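Local coordinates for tailspike protein (Siphovirus 9NA, PDB 3RIQ), which probably recognises the O-antigen lipopolysaccharide of Salmonella as the phage's receptor and cleaves it as an endorhamnosidase, at residues C173-E179 against G202-V208; G190-H196 against A219-N225; K53-C59 against G75-I81; V235-Y241 against F267-I273. One frame throughout, in Å; residues are numbered along the deposited sequence.

Contact 1: C173-E179 against G202-V208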
# COMPACT_ATOMS: atom_id res chain seq x y z
N CYS A 173 10.02 -18.97 24.90
CA CYS A 173 11.12 -18.35 24.20
C CYS A 173 10.88 -16.86 24.03
O CYS A 173 9.73 -16.40 24.04
CB CYS A 173 11.32 -18.99 22.81
SG CYS A 173 11.90 -20.75 22.90
N ASN A 174 11.97 -16.13 23.78
CA ASN A 174 11.88 -14.69 23.45
C ASN A 174 12.90 -14.39 22.36
O ASN A 174 13.93 -15.08 22.23
CB ASN A 174 12.21 -13.82 24.66
CG ASN A 174 11.25 -14.03 25.80
OD1 ASN A 174 10.13 -13.49 25.80
ND2 ASN A 174 11.68 -14.84 26.79
N HIS A 175 12.61 -13.36 21.57
CA HIS A 175 13.49 -12.91 20.49
C HIS A 175 13.88 -14.06 19.58
O HIS A 175 15.05 -14.18 19.15
CB HIS A 175 14.68 -12.12 21.04
CG HIS A 175 14.25 -10.85 21.71
ND1 HIS A 175 13.88 -9.72 21.00
CD2 HIS A 175 14.03 -10.56 23.01
CE1 HIS A 175 13.49 -8.78 21.84
NE2 HIS A 175 13.57 -9.26 23.07
N ILE A 176 12.90 -14.91 19.27
CA ILE A 176 13.08 -15.90 18.20
C ILE A 176 12.75 -15.21 16.87
O ILE A 176 11.66 -14.65 16.70
CB ILE A 176 12.15 -17.13 18.39
CG1 ILE A 176 12.36 -17.75 19.79
CG2 ILE A 176 12.35 -18.11 17.25
CD1 ILE A 176 13.75 -18.28 20.05
N LEU A 177 13.69 -15.25 15.93
CA LEU A 177 13.42 -14.76 14.56
C LEU A 177 13.42 -15.92 13.61
O LEU A 177 14.43 -16.62 13.52
CB LEU A 177 14.51 -13.75 14.15
CG LEU A 177 14.48 -13.33 12.67
CD1 LEU A 177 13.15 -12.58 12.30
CD2 LEU A 177 15.69 -12.41 12.40
N VAL A 178 12.29 -16.15 12.92
CA VAL A 178 12.21 -17.19 11.90
C VAL A 178 12.13 -16.53 10.53
O VAL A 178 11.13 -15.84 10.23
CB VAL A 178 10.99 -18.12 12.10
CG1 VAL A 178 11.02 -19.28 11.10
CG2 VAL A 178 10.94 -18.62 13.53
N GLU A 179 13.17 -16.69 9.73
CA GLU A 179 13.22 -16.06 8.41
C GLU A 179 12.85 -17.06 7.33
O GLU A 179 13.41 -18.16 7.26
CB GLU A 179 14.61 -15.53 8.09
CG GLU A 179 14.95 -14.29 8.96
CD GLU A 179 16.32 -13.67 8.66
OE1 GLU A 179 17.24 -14.40 8.22
OE2 GLU A 179 16.48 -12.46 8.93
N GLY A 202 5.76 -13.48 26.38
CA GLY A 202 6.81 -13.67 25.34
C GLY A 202 6.95 -12.41 24.48
O GLY A 202 5.97 -11.71 24.24
N THR A 203 8.17 -12.10 24.06
CA THR A 203 8.37 -10.89 23.26
C THR A 203 9.46 -11.06 22.22
O THR A 203 10.31 -11.93 22.38
CB THR A 203 8.60 -9.64 24.13
OG1 THR A 203 8.31 -8.46 23.36
CG2 THR A 203 10.04 -9.58 24.65
N GLY A 204 9.41 -10.23 21.16
CA GLY A 204 10.43 -10.28 20.13
C GLY A 204 10.33 -11.47 19.19
O GLY A 204 11.24 -11.68 18.40
N ASN A 205 9.27 -12.27 19.28
CA ASN A 205 9.14 -13.51 18.52
C ASN A 205 8.44 -13.15 17.22
O ASN A 205 7.33 -12.53 17.21
CB ASN A 205 8.32 -14.52 19.29
CG ASN A 205 9.04 -14.99 20.54
OD1 ASN A 205 10.27 -15.21 20.51
ND2 ASN A 205 8.26 -15.24 21.60
N LYS A 206 9.08 -13.46 16.11
CA LYS A 206 8.60 -12.99 14.80
C LYS A 206 8.90 -13.97 13.66
O LYS A 206 9.91 -14.71 13.72
CB LYS A 206 9.18 -11.61 14.49
CG LYS A 206 10.60 -11.52 14.19
CD LYS A 206 11.00 -10.04 14.04
CE LYS A 206 10.72 -9.30 15.36
NZ LYS A 206 11.10 -7.90 15.35
N VAL A 207 8.04 -13.97 12.66
CA VAL A 207 8.30 -14.67 11.40
C VAL A 207 8.37 -13.60 10.32
O VAL A 207 7.49 -12.72 10.24
CB VAL A 207 7.14 -15.66 11.10
CG1 VAL A 207 7.34 -16.40 9.73
CG2 VAL A 207 7.01 -16.69 12.28
N VAL A 208 9.39 -13.68 9.45
CA VAL A 208 9.55 -12.71 8.33
C VAL A 208 9.86 -13.46 7.06
O VAL A 208 10.90 -14.13 6.99
CB VAL A 208 10.72 -11.72 8.64
CG1 VAL A 208 10.90 -10.72 7.47
CG2 VAL A 208 10.49 -11.00 9.98
O HOH W 1 13.50 -9.22 18.61

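Contact 2: G190-H196 against A219-N225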
# COMPACT_ATOMS: atom_id res chain seq x y z
N GLY A 190 1.90 -23.94 11.89
CA GLY A 190 3.28 -24.05 11.33
C GLY A 190 4.37 -23.62 12.31
O GLY A 190 5.30 -24.40 12.62
N ILE A 191 4.25 -22.40 12.82
CA ILE A 191 5.17 -21.89 13.82
C ILE A 191 4.34 -21.40 14.98
O ILE A 191 3.43 -20.57 14.77
CB ILE A 191 5.98 -20.67 13.28
CG1 ILE A 191 6.78 -21.02 12.00
CG2 ILE A 191 6.89 -20.11 14.39
CD1 ILE A 191 7.82 -21.94 12.16
N THR A 192 4.66 -21.84 16.19
CA THR A 192 3.90 -21.41 17.37
C THR A 192 4.83 -20.83 18.41
O THR A 192 5.84 -21.45 18.74
CB THR A 192 3.16 -22.61 18.03
OG1 THR A 192 2.28 -23.23 17.10
CG2 THR A 192 2.38 -22.18 19.29
N PHE A 193 4.47 -19.67 18.97
CA PHE A 193 5.21 -19.09 20.10
C PHE A 193 4.33 -19.25 21.33
O PHE A 193 3.32 -18.53 21.50
CB PHE A 193 5.58 -17.63 19.83
CG PHE A 193 6.37 -17.45 18.57
CD1 PHE A 193 7.69 -17.91 18.51
CD2 PHE A 193 5.79 -16.84 17.44
CE1 PHE A 193 8.46 -17.77 17.35
CE2 PHE A 193 6.57 -16.67 16.27
CZ PHE A 193 7.89 -17.13 16.24
N GLU A 194 4.66 -20.26 22.15
CA GLU A 194 3.80 -20.70 23.26
C GLU A 194 4.37 -20.19 24.59
O GLU A 194 5.36 -20.76 25.07
CB GLU A 194 3.77 -22.23 23.26
CG GLU A 194 2.92 -22.85 24.34
CD GLU A 194 3.12 -24.35 24.40
OE1 GLU A 194 4.24 -24.81 24.38
OE2 GLU A 194 2.14 -25.08 24.48
N ASN A 195 3.78 -19.14 25.16
CA ASN A 195 4.33 -18.51 26.38
C ASN A 195 3.40 -18.48 27.59
O ASN A 195 3.63 -17.74 28.53
CB ASN A 195 4.88 -17.10 26.07
CG ASN A 195 6.07 -17.14 25.11
OD1 ASN A 195 5.89 -17.33 23.92
ND2 ASN A 195 7.26 -17.01 25.63
N HIS A 196 2.37 -19.31 27.61
CA HIS A 196 1.43 -19.23 28.72
C HIS A 196 1.85 -19.97 30.00
O HIS A 196 1.15 -19.88 30.99
CB HIS A 196 0.07 -19.78 28.31
CG HIS A 196 0.12 -21.25 28.06
ND1 HIS A 196 0.87 -21.80 27.04
CD2 HIS A 196 -0.44 -22.29 28.72
CE1 HIS A 196 0.77 -23.11 27.09
NE2 HIS A 196 -0.03 -23.44 28.10
N ALA A 219 -1.03 -20.66 10.24
CA ALA A 219 0.36 -20.73 9.79
C ALA A 219 1.33 -20.29 10.90
O ALA A 219 2.38 -20.94 11.12
CB ALA A 219 0.59 -19.92 8.53
N VAL A 220 0.98 -19.21 11.60
CA VAL A 220 1.73 -18.76 12.77
C VAL A 220 0.73 -18.52 13.86
O VAL A 220 -0.33 -17.92 13.60
CB VAL A 220 2.55 -17.45 12.50
CG1 VAL A 220 3.42 -17.13 13.71
CG2 VAL A 220 3.40 -17.58 11.21
N LEU A 221 1.07 -18.97 15.09
CA LEU A 221 0.16 -18.87 16.24
C LEU A 221 0.90 -18.26 17.43
O LEU A 221 2.02 -18.70 17.77
CB LEU A 221 -0.34 -20.28 16.59
CG LEU A 221 -1.23 -20.35 17.85
CD1 LEU A 221 -2.56 -19.66 17.59
CD2 LEU A 221 -1.47 -21.79 18.22
N PHE A 222 0.31 -17.22 18.02
CA PHE A 222 0.87 -16.53 19.22
C PHE A 222 0.05 -16.83 20.48
O PHE A 222 -1.19 -16.74 20.44
CB PHE A 222 0.89 -15.01 19.02
CG PHE A 222 1.83 -14.56 17.94
CD1 PHE A 222 3.15 -14.21 18.23
CD2 PHE A 222 1.43 -14.58 16.60
CE1 PHE A 222 4.05 -13.84 17.22
CE2 PHE A 222 2.33 -14.20 15.59
CZ PHE A 222 3.63 -13.85 15.90
N ILE A 223 0.74 -17.22 21.56
CA ILE A 223 0.13 -17.48 22.85
C ILE A 223 0.86 -16.68 23.92
O ILE A 223 2.07 -16.88 24.14
CB ILE A 223 0.23 -19.01 23.16
CG1 ILE A 223 -0.68 -19.79 22.21
CG2 ILE A 223 -0.09 -19.32 24.65
CD1 ILE A 223 -0.34 -21.32 22.13
N ARG A 224 0.15 -15.75 24.57
CA ARG A 224 0.71 -14.90 25.65
C ARG A 224 2.00 -14.20 25.20
O ARG A 224 3.05 -14.26 25.91
CB ARG A 224 0.91 -15.68 26.99
CG ARG A 224 0.94 -14.74 28.18
CD ARG A 224 1.05 -15.51 29.53
NE ARG A 224 1.14 -14.52 30.64
CZ ARG A 224 0.10 -13.94 31.22
NH1 ARG A 224 -1.16 -14.26 30.88
NH2 ARG A 224 0.29 -13.05 32.22
N ASN A 225 1.93 -13.56 24.03
CA ASN A 225 3.02 -12.69 23.54
C ASN A 225 2.59 -11.22 23.62
O ASN A 225 1.42 -10.89 23.39
CB ASN A 225 3.43 -13.04 22.09
CG ASN A 225 4.43 -14.20 22.02
OD1 ASN A 225 5.52 -14.05 21.44
ND2 ASN A 225 4.07 -15.36 22.60

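Contact 3: K53-C59 against G75-I81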
# COMPACT_ATOMS: atom_id res chain seq x y z
N LYS A 53 25.44 -23.82 24.97
CA LYS A 53 26.42 -23.42 23.95
C LYS A 53 25.79 -22.57 22.86
O LYS A 53 24.61 -22.75 22.49
CB LYS A 53 27.04 -24.70 23.37
CG LYS A 53 27.91 -25.39 24.44
CD LYS A 53 28.70 -26.59 23.96
CE LYS A 53 27.83 -27.73 23.74
NZ LYS A 53 28.55 -29.07 23.83
N VAL A 54 26.59 -21.66 22.32
CA VAL A 54 26.17 -20.76 21.24
C VAL A 54 26.56 -21.44 19.92
O VAL A 54 27.70 -21.31 19.43
CB VAL A 54 26.79 -19.34 21.39
CG1 VAL A 54 26.20 -18.42 20.32
CG2 VAL A 54 26.55 -18.80 22.80
N LEU A 55 25.61 -22.21 19.38
CA LEU A 55 25.93 -23.08 18.25
C LEU A 55 25.41 -22.59 16.93
O LEU A 55 24.39 -21.90 16.87
CB LEU A 55 25.40 -24.50 18.50
CG LEU A 55 25.99 -25.21 19.72
CD1 LEU A 55 25.32 -26.56 19.91
CD2 LEU A 55 27.54 -25.38 19.63
N THR A 56 26.14 -22.92 15.87
CA THR A 56 25.63 -22.83 14.51
C THR A 56 25.21 -24.23 14.12
O THR A 56 26.07 -25.11 14.02
CB THR A 56 26.74 -22.34 13.58
OG1 THR A 56 27.26 -21.10 14.08
CG2 THR A 56 26.20 -22.14 12.15
N ILE A 57 23.90 -24.46 13.96
CA ILE A 57 23.41 -25.82 13.63
C ILE A 57 23.08 -25.83 12.13
O ILE A 57 22.06 -25.25 11.69
CB ILE A 57 22.20 -26.24 14.49
CG1 ILE A 57 22.61 -26.19 15.97
CG2 ILE A 57 21.73 -27.65 14.08
CD1 ILE A 57 21.53 -26.52 16.96
N GLU A 58 23.99 -26.40 11.35
CA GLU A 58 23.91 -26.31 9.89
C GLU A 58 23.22 -27.56 9.38
O GLU A 58 23.78 -28.66 9.47
CB GLU A 58 25.34 -26.21 9.30
CG GLU A 58 25.36 -26.16 7.78
CD GLU A 58 25.21 -24.77 7.25
OE1 GLU A 58 26.03 -23.93 7.60
OE2 GLU A 58 24.28 -24.53 6.47
N CYS A 59 21.99 -27.45 8.88
CA CYS A 59 21.23 -28.66 8.51
C CYS A 59 21.33 -28.97 7.02
O CYS A 59 20.99 -28.12 6.16
CB CYS A 59 19.77 -28.53 8.91
SG CYS A 59 19.58 -28.20 10.69
N GLY A 75 22.04 -22.13 23.53
CA GLY A 75 22.57 -20.84 24.01
C GLY A 75 22.04 -19.64 23.23
O GLY A 75 21.86 -19.71 22.03
N SER A 76 21.83 -18.53 23.94
CA SER A 76 21.41 -17.27 23.28
C SER A 76 22.41 -16.84 22.20
O SER A 76 23.64 -16.89 22.42
CB SER A 76 21.24 -16.16 24.32
OG SER A 76 20.29 -16.59 25.28
N GLY A 77 21.88 -16.48 21.02
CA GLY A 77 22.74 -16.12 19.90
C GLY A 77 22.99 -17.27 18.92
O GLY A 77 23.66 -17.06 17.90
N SER A 78 22.49 -18.48 19.22
CA SER A 78 22.58 -19.61 18.28
C SER A 78 21.78 -19.34 17.00
O SER A 78 20.86 -18.49 16.96
CB SER A 78 22.04 -20.91 18.91
OG SER A 78 22.88 -21.28 20.00
N LYS A 79 22.17 -20.04 15.94
CA LYS A 79 21.46 -19.99 14.67
C LYS A 79 21.22 -21.39 14.16
O LYS A 79 22.12 -22.24 14.27
CB LYS A 79 22.24 -19.18 13.62
CG LYS A 79 21.48 -18.92 12.32
CD LYS A 79 22.33 -18.08 11.35
CE LYS A 79 22.40 -16.60 11.80
NZ LYS A 79 23.39 -15.78 10.98
N VAL A 80 20.03 -21.64 13.61
CA VAL A 80 19.66 -22.96 13.09
C VAL A 80 19.34 -22.78 11.61
O VAL A 80 18.40 -22.02 11.22
CB VAL A 80 18.45 -23.55 13.88
CG1 VAL A 80 18.14 -24.98 13.39
CG2 VAL A 80 18.75 -23.57 15.39
N ILE A 81 20.14 -23.42 10.77
CA ILE A 81 20.16 -23.12 9.33
C ILE A 81 19.51 -24.25 8.53
O ILE A 81 19.98 -25.40 8.54
CB ILE A 81 21.62 -22.93 8.85
CG1 ILE A 81 22.30 -21.85 9.71
CG2 ILE A 81 21.67 -22.57 7.37
CD1 ILE A 81 23.76 -21.63 9.37

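Contact 4: V235-Y241 against F267-I273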
# COMPACT_ATOMS: atom_id res chain seq x y z
N VAL A 235 4.28 -10.91 12.52
CA VAL A 235 4.52 -11.60 11.24
C VAL A 235 4.63 -10.56 10.14
O VAL A 235 3.80 -9.65 10.04
CB VAL A 235 3.36 -12.58 10.87
CG1 VAL A 235 3.63 -13.25 9.53
CG2 VAL A 235 3.13 -13.60 12.00
N ARG A 236 5.64 -10.73 9.26
CA ARG A 236 5.82 -9.83 8.11
C ARG A 236 6.14 -10.62 6.85
O ARG A 236 6.92 -11.58 6.93
CB ARG A 236 6.93 -8.80 8.39
CG ARG A 236 7.20 -7.87 7.21
CD ARG A 236 8.08 -6.68 7.56
NE ARG A 236 9.38 -6.99 8.19
CZ ARG A 236 10.52 -7.20 7.51
NH1 ARG A 236 10.49 -7.29 6.17
NH2 ARG A 236 11.68 -7.35 8.18
N ASP A 237 5.51 -10.25 5.72
CA ASP A 237 5.87 -10.81 4.37
C ASP A 237 5.71 -12.32 4.32
O ASP A 237 6.66 -13.04 3.94
CB ASP A 237 7.32 -10.45 4.00
CG ASP A 237 7.54 -8.96 3.86
OD1 ASP A 237 6.59 -8.23 3.55
OD2 ASP A 237 8.71 -8.53 4.04
N LEU A 238 4.53 -12.82 4.70
CA LEU A 238 4.27 -14.26 4.70
C LEU A 238 3.12 -14.59 3.74
O LEU A 238 2.14 -13.83 3.65
CB LEU A 238 3.86 -14.71 6.12
CG LEU A 238 3.53 -16.19 6.28
CD1 LEU A 238 4.78 -17.06 6.12
CD2 LEU A 238 2.87 -16.43 7.64
N ILE A 239 3.23 -15.72 3.05
CA ILE A 239 2.07 -16.31 2.33
C ILE A 239 1.60 -17.49 3.17
O ILE A 239 2.40 -18.38 3.48
CB ILE A 239 2.46 -16.78 0.90
CG1 ILE A 239 2.95 -15.58 0.06
CG2 ILE A 239 1.28 -17.48 0.25
CD1 ILE A 239 3.55 -15.96 -1.26
N SER A 240 0.32 -17.52 3.54
CA SER A 240 -0.28 -18.62 4.32
C SER A 240 -1.26 -19.31 3.39
O SER A 240 -2.26 -18.67 2.95
CB SER A 240 -1.01 -18.03 5.52
OG SER A 240 -1.73 -19.03 6.22
N TYR A 241 -0.98 -20.57 3.04
CA TYR A 241 -1.74 -21.24 1.97
C TYR A 241 -2.49 -22.46 2.45
O TYR A 241 -1.87 -23.44 2.89
CB TYR A 241 -0.74 -21.67 0.89
CG TYR A 241 -1.31 -22.55 -0.22
CD1 TYR A 241 -2.36 -22.11 -1.06
CD2 TYR A 241 -0.77 -23.83 -0.44
CE1 TYR A 241 -2.86 -22.93 -2.08
CE2 TYR A 241 -1.27 -24.67 -1.47
CZ TYR A 241 -2.31 -24.19 -2.29
OH TYR A 241 -2.81 -24.94 -3.33
N PHE A 267 1.43 -7.09 12.22
CA PHE A 267 1.14 -8.01 11.13
C PHE A 267 1.18 -7.17 9.87
O PHE A 267 0.29 -6.32 9.66
CB PHE A 267 -0.24 -8.66 11.32
CG PHE A 267 -0.37 -9.41 12.63
CD1 PHE A 267 0.07 -10.73 12.73
CD2 PHE A 267 -0.87 -8.77 13.80
CE1 PHE A 267 -0.04 -11.42 13.94
CE2 PHE A 267 -0.95 -9.47 15.03
CZ PHE A 267 -0.54 -10.79 15.09
N ASP A 268 2.22 -7.40 9.05
CA ASP A 268 2.49 -6.55 7.88
C ASP A 268 2.73 -7.41 6.64
O ASP A 268 3.71 -8.14 6.59
CB ASP A 268 3.72 -5.66 8.18
CG ASP A 268 4.21 -4.87 6.95
OD1 ASP A 268 3.44 -4.63 5.99
OD2 ASP A 268 5.39 -4.43 6.98
N ASN A 269 1.84 -7.30 5.65
CA ASN A 269 2.01 -8.00 4.38
C ASN A 269 1.86 -9.49 4.52
O ASN A 269 2.83 -10.27 4.38
CB ASN A 269 3.32 -7.64 3.67
CG ASN A 269 3.32 -8.07 2.21
OD1 ASN A 269 2.26 -8.41 1.70
ND2 ASN A 269 4.48 -8.13 1.57
N ILE A 270 0.64 -9.90 4.79
CA ILE A 270 0.29 -11.30 4.87
C ILE A 270 -0.69 -11.55 3.74
O ILE A 270 -1.65 -10.80 3.57
CB ILE A 270 -0.34 -11.65 6.22
CG1 ILE A 270 0.66 -11.35 7.36
CG2 ILE A 270 -0.83 -13.15 6.22
CD1 ILE A 270 0.10 -11.44 8.74
N THR A 271 -0.42 -12.59 2.95
CA THR A 271 -1.29 -13.05 1.86
C THR A 271 -1.85 -14.39 2.30
O THR A 271 -1.08 -15.35 2.45
CB THR A 271 -0.45 -13.28 0.57
OG1 THR A 271 0.16 -12.04 0.18
CG2 THR A 271 -1.30 -13.86 -0.56
N THR A 272 -3.17 -14.47 2.48
CA THR A 272 -3.79 -15.74 2.92
C THR A 272 -4.67 -16.26 1.82
O THR A 272 -5.57 -15.55 1.35
CB THR A 272 -4.62 -15.57 4.18
OG1 THR A 272 -3.80 -15.03 5.22
CG2 THR A 272 -5.19 -16.93 4.63
N ILE A 273 -4.38 -17.47 1.38
CA ILE A 273 -5.13 -18.10 0.29
C ILE A 273 -5.89 -19.33 0.78
O ILE A 273 -5.26 -20.29 1.20
CB ILE A 273 -4.15 -18.53 -0.84
CG1 ILE A 273 -3.42 -17.29 -1.43
CG2 ILE A 273 -4.90 -19.36 -1.92
CD1 ILE A 273 -2.18 -17.61 -2.36
O HOH W 2 6.84 -5.57 4.20
O HOH W 3 2.46 -11.48 1.60

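Contact 1: C173-E179 against G202-V208
N205 meets both I176 and C173 through hydrogen bonds, its amide spanning the corner at H175. OD1 takes the backbone N of I176 at 2.9 Å, in the plane of the amide carbonyl, and ND2 gives an almost straight bond of 3.1 Å to C173 O. This suits asparagine, whose short amide offers a donor and an acceptor beside the backbone bond kept at the turn, H175 N to T203 O (2.8 Å). In the reverse sense, N174 OD1 receives T203 N on a lone pair (3.0 Å), while its ND2 goes to N154 of the preceding coil.

Beyond the corner, 176-179 and 206-208 run parallel, neighbouring rungs of a right-handed beta-helix. V178 is gripped from both ends, its N bonding to K206 O and its O accepting V208 N.

Apolar and ring contacts complete the join. L177 CD1 packs on V208 CG2 at 3.9 Å. In one of its two conformers K206 starts with CG between its backbone N and carbonyl carbon (chi1 71°), which brings this methylene beside the same leucine methyl, and its NZ forms a salt bridge with D232. G204, with positive phi and no side chain, lets its CA come over a face of the H175 ring, 4.0 Å from the centroid.

Contact 2: G190-H196 against A219-N225
F193 meets F222 and V220 across two parallel strands, 192-194 and 220-223, and can be followed outward from its backbone. Its CB sits 3.9 Å from N225 ND2, beside the amide that closes the end of the pair. CG is set anti to the carbonyl carbon (chi1 -56°), an orientation that lays the ring alongside that of F222, both pointing the same way. CD2 makes the nearest ring contact, 3.5 Å from F222 CE1, and CE2 continues it, touching F222 CE1 and then V220 CG1 at 4.1 Å. The ring planes of F193 and F222 are inclined at 38°, an oblique pairing. Large flat hydrocarbons suit this buried face, where V207 of strand 206-208, across the interior, also packs on F193.

On the other face I223 reaches along the neighbouring segment: CD1 approaches T192 CG2, and CG2 lies 3.6 Å from H196 ND1. Beta-branched T192 and I223 fit extended backbone here.

Where the strands end, I223 O is held by two donors arriving from opposite faces of its carbonyl plane, N195 N and N225 ND2. The same ND2 also bonds N195 OD1 at 3.0 Å, well above that carbonyl's plane, a link offset by one residue in which the amides of N195 and N225 are nearly perpendicular (81°). N225 OD1 passes on to N205 ND2, and N195 ND2 to C173 O, carrying the linkage into the adjacent corner. Like residues aligned at equal positions of successive coils, as the two phenylalanines are, are characteristic of a parallel beta-helix.

Contact 3: K53-C59 against G75-I81
I81 lies across T56 and E58, one residue serving two on the neighbouring rung of the right-handed beta-helix, where strands 56-59 and 79-81 run parallel. Its CG1 branch ends in CD1, 3.7 Å from T56 CG2; its CG2 branch lies 3.4 Å from E58 OE2. The glutamate comes to it because the chain, with CG anti to the backbone N, bends at the next bond (chi2 86°) and turns the carboxylate toward the isoleucine, the two side chains crossing at a slant. An aliphatic branched residue can thus bridge two polar neighbours with its two branches, and K79 of the third subunit also packs on I81. T56 OG1 turns instead to K60 of the second subunit.

On the inward face I57 and V80 point the same way, CD1 and CG2 4.3 Å apart, and both pack on W71, as apolar chains should in the interior of the coil.

Before the strands begin, the type II turn from G75 to S78 is pinned to the first segment. G75, without a side chain, comes close to it and its N bonds K53 O, and G77 takes the positive phi that this turn accommodates at its third position. V54 lays both methyls on the turn's peptides, CG2 at 3.5 Å from S76 O. Serine fits the last place because its hydroxyl works both ways: S78 OG donates to G75 O at 2.8 Å and accepts the backbone N of L55 at 2.9 Å.

Contact 4: V235-Y241 against F267-I273
V235-Y241 and F267-I273 run parallel and in step, turning the same corner at D237 and N269, with strands 238-241 and 270-273 only 13° apart. Backbone bonds continue through the corner, where both residues have positive phi and L238 N reaches N269 O.

The side chains at that corner are polar. N269 points across the gap with CG anti to its backbone N (chi1 -165°), which brings ND2 to D237 OD1 at 2.9 Å; it meets the carboxylate on the anti side, 31° out of plane, and the two flat groups stand almost perpendicular. The other oxygen, D237 OD2, forms a salt bridge with R236 NH1 at 3.0 Å, though the hydrogen bond within it is weak. R236 runs beside D268, its CD 3.6 Å from D268 OD2, without the charged atoms touching. D268 OD1 bonds N314 ND2, while N269 OD1 is held by R313 of the third subunit.

Apolar contacts follow on both faces. V235 CG1 meets I270 CD1 at 4.0 Å, the two chains crossing at about a right angle, as befits branched residues filling the interior. On the opposite face I273 CG2 lies at the rim of the Y241 ring, 3.8 Å from CD1 and in its plane. T271 stands beside I239, and its OG1 shares water 3 with L238 O.

Acid, amide and guanidinium groups on the subunit-facing corner, with D268 also bonded to N269 of the second subunit, imply a polar network across the trimer, in which R236, and more weakly R313 of the same chain, probably offset the carboxylate charge.

In the fold
All four contacts join parallel strands on successive rungs of one right-handed beta-helix. Contacts 2 and 4 are the buried pair; contacts 1 and 3 are partly buried, and contact 3 lies farthest from the chain's centre. Contacts 1 and 2 interlock along the chain and touch through N205 and N225, so one asparagine network serves both. V207 O of contact 1 bonds R236 N of contact 4, making 206-208 and 234-236 neighbours, while V220 and F222 of contact 2 pack on V235 inside the coil. Contact 2 alone meets no other subunit and combines aromatic packing with buried amides; contact 4 faces its neighbours mainly with charged and amide groups, contact 1 through E179 on H160 of the second subunit, contact 3 with lysine and isoleucine.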